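Local coordinates for putative exonuclease (Eubacterium rectale, PDB 3L0A), which is a putative exonuclease with a PDDEXK-like domain and a four-cysteine zinc site, and probably acts as a hydrolase, at residues P190-G195 / I204-V209. Numbering follows the deposited sequence.
Sequences PFFIAG and IRIIHV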
loop_
_atom_site.group_PDB
_atom_site.type_symbol
_atom_site.label_atom_id
_atom_site.label_comp_id
_atom_site.label_asym_id
_atom_site.label_seq_id
_atom_site.Cartn_x
_atom_site.Cartn_y
_atom_site.Cartn_z
ATOM N N PRO A 190 9.801 35.062 -12.014
ATOM C CA PRO A 190 8.851 33.972 -11.852
ATOM C C PRO A 190 9.530 32.633 -11.518
ATOM O O PRO A 190 10.693 32.395 -11.893
ATOM C CB PRO A 190 8.163 33.906 -13.226
ATOM C CG PRO A 190 9.120 34.441 -14.160
ATOM C CD PRO A 190 9.896 35.478 -13.429
ATOM N N PHE A 191 8.786 31.759 -10.828
ATOM C CA PHE A 191 9.302 30.492 -10.366
ATOM C C PHE A 191 8.498 29.374 -11.018
ATOM O O PHE A 191 7.259 29.372 -10.973
ATOM C CB PHE A 191 9.207 30.420 -8.847
ATOM C CG PHE A 191 9.789 29.168 -8.263
ATOM C CD1 PHE A 191 11.158 29.010 -8.156
ATOM C CD2 PHE A 191 8.963 28.146 -7.811
ATOM C CE1 PHE A 191 11.705 27.840 -7.658
ATOM C CE2 PHE A 191 9.489 26.999 -7.295
ATOM C CZ PHE A 191 10.874 26.844 -7.204
ATOM N N PHE A 192 9.239 28.452 -11.640
ATOM C CA PHE A 192 8.719 27.269 -12.306
ATOM C C PHE A 192 9.367 26.007 -11.741
ATOM O O PHE A 192 10.583 25.967 -11.519
ATOM C CB PHE A 192 9.060 27.318 -13.779
ATOM C CG PHE A 192 8.513 28.517 -14.506
ATOM C CD1 PHE A 192 9.255 29.688 -14.598
ATOM C CD2 PHE A 192 7.265 28.456 -15.132
ATOM C CE1 PHE A 192 8.747 30.807 -15.278
ATOM C CE2 PHE A 192 6.768 29.558 -15.853
ATOM C CZ PHE A 192 7.515 30.737 -15.914
ATOM N N ILE A 193 8.545 24.994 -11.509
ATOM C CA ILE A 193 8.993 23.638 -11.234
ATOM C C ILE A 193 8.949 22.848 -12.518
ATOM O O ILE A 193 7.933 22.833 -13.232
ATOM C CB ILE A 193 8.108 22.976 -10.167
ATOM C CG1 ILE A 193 8.379 23.638 -8.803
ATOM C CG2 ILE A 193 8.371 21.469 -10.104
ATOM C CD1 ILE A 193 7.298 23.411 -7.753
ATOM N N ALA A 194 10.072 22.239 -12.867
ATOM C CA ALA A 194 10.137 21.413 -14.060
ATOM C C ALA A 194 9.994 19.991 -13.542
ATOM O O ALA A 194 10.972 19.386 -13.100
ATOM C CB ALA A 194 11.479 21.625 -14.805
ATOM N N GLY A 195 8.772 19.472 -13.541
ATOM C CA GLY A 195 8.504 18.176 -12.964
ATOM C C GLY A 195 8.523 17.004 -13.932
ATOM O O GLY A 195 7.992 17.103 -15.069
ATOM N N ILE A 204 5.507 14.587 -17.802
ATOM C CA ILE A 204 6.306 15.816 -17.759
ATOM C C ILE A 204 5.436 17.080 -17.853
ATOM O O ILE A 204 4.512 17.126 -18.703
ATOM C CB ILE A 204 7.396 15.907 -18.909
ATOM C CG1 ILE A 204 6.751 16.198 -20.279
ATOM C CG2 ILE A 204 8.304 14.664 -18.920
ATOM C CD1 ILE A 204 7.654 16.026 -21.472
ATOM N N ARG A 205 5.783 18.096 -17.029
ATOM C CA ARG A 205 5.118 19.408 -16.970
ATOM C C ARG A 205 6.084 20.489 -16.524
ATOM O O ARG A 205 6.904 20.254 -15.639
ATOM C CB ARG A 205 3.997 19.429 -15.908
ATOM C CG ARG A 205 2.771 18.605 -16.162
ATOM C CD ARG A 205 2.047 18.989 -17.385
ATOM N NE ARG A 205 0.848 18.166 -17.574
ATOM C CZ ARG A 205 -0.031 18.368 -18.564
ATOM N NH1 ARG A 205 0.154 19.348 -19.448
ATOM N NH2 ARG A 205 -1.104 17.596 -18.674
ATOM N N ILE A 206 5.930 21.685 -17.080
ATOM C CA ILE A 206 6.451 22.926 -16.499
ATOM C C ILE A 206 5.327 23.575 -15.693
ATOM O O ILE A 206 4.263 23.854 -16.240
ATOM C CB ILE A 206 6.926 23.898 -17.605
ATOM C CG1 ILE A 206 8.164 23.351 -18.324
ATOM C CG2 ILE A 206 7.310 25.235 -17.016
ATOM C CD1 ILE A 206 9.367 22.922 -17.331
ATOM N N ILE A 207 5.517 23.789 -14.388
ATOM C CA ILE A 207 4.463 24.358 -13.546
ATOM C C ILE A 207 4.883 25.729 -12.988
ATOM O O ILE A 207 5.817 25.810 -12.190
ATOM C CB ILE A 207 4.142 23.448 -12.384
ATOM C CG1 ILE A 207 3.816 22.045 -12.885
ATOM C CG2 ILE A 207 2.960 24.008 -11.536
ATOM C CD1 ILE A 207 4.473 20.953 -12.143
ATOM N N HIS A 208 4.178 26.787 -13.389
ATOM C CA HIS A 208 4.373 28.137 -12.820
ATOM C C HIS A 208 3.650 28.256 -11.470
ATOM O O HIS A 208 2.421 28.081 -11.383
ATOM C CB HIS A 208 3.839 29.158 -13.777
ATOM C CG HIS A 208 4.103 30.580 -13.382
ATOM N ND1 HIS A 208 3.564 31.648 -14.070
ATOM C CD2 HIS A 208 4.812 31.107 -12.353
ATOM C CE1 HIS A 208 3.925 32.770 -13.466
ATOM N NE2 HIS A 208 4.663 32.465 -12.410
ATOM N N VAL A 209 4.426 28.525 -10.422
ATOM C CA VAL A 209 3.895 28.779 -9.070
ATOM C C VAL A 209 3.776 30.299 -8.930
ATOM O O VAL A 209 4.777 30.988 -8.846
ATOM C CB VAL A 209 4.844 28.212 -7.983
ATOM C CG1 VAL A 209 4.234 28.367 -6.593
ATOM C CG2 VAL A 209 5.205 26.741 -8.266
HETATM O O HOH W 1 6.075 33.115 -10.025
#
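I204 CA makes a CA-H...O contact of 3.4 Å with G195 O, while I204 O is hydrogen-bonded to R251 of the second subunit. R205 and G195 exchange both backbone hydrogen bonds, R205 N to G195 O and G195 N to R205 O, in the antiparallel ladder of a β-hairpin; the glycine puts no side chain where one would stand close to I207 CD1 and R205 O, and the long R205 side chain extends from its hairpin partner to pack on I257 of the second subunit. I206 turns to the face that helix 105-110 covers. Its CD1 lies 3.5 Å from A194 CB, where a small methyl leaves room for the branched chain, and its CG2 meets F192 CD2 at 3.7 Å. I207 and I193 again trade two bonds; the one from I207 N to I193 O, 2.8 Å long, is nearly straight at 170°. H208, with CG anti to its backbone N (chi1 -174°), sets CD2 over the rim of one face of the F192 ring, the planes inclined at 35° in a pair neither stacked nor edge-to-face. Replacing F192 by an alanine is likely to take away this aromatic face and one neighbour of I206 CG2, leaving the imidazole more dependent on its water. H208 NE2 lies 2.8 Å from that water, in the ring plane; the same water accepts from F191 N and donates to V209 O, linking the strands beyond their direct bonds. V209 sets CG2 at the edge of the F191 ring, 4.0 Å from F191 CD2. Backbone bonds thus fix the register, apolar groups suit the mostly buried surroundings, and a water serves the polar atoms at the H208 end.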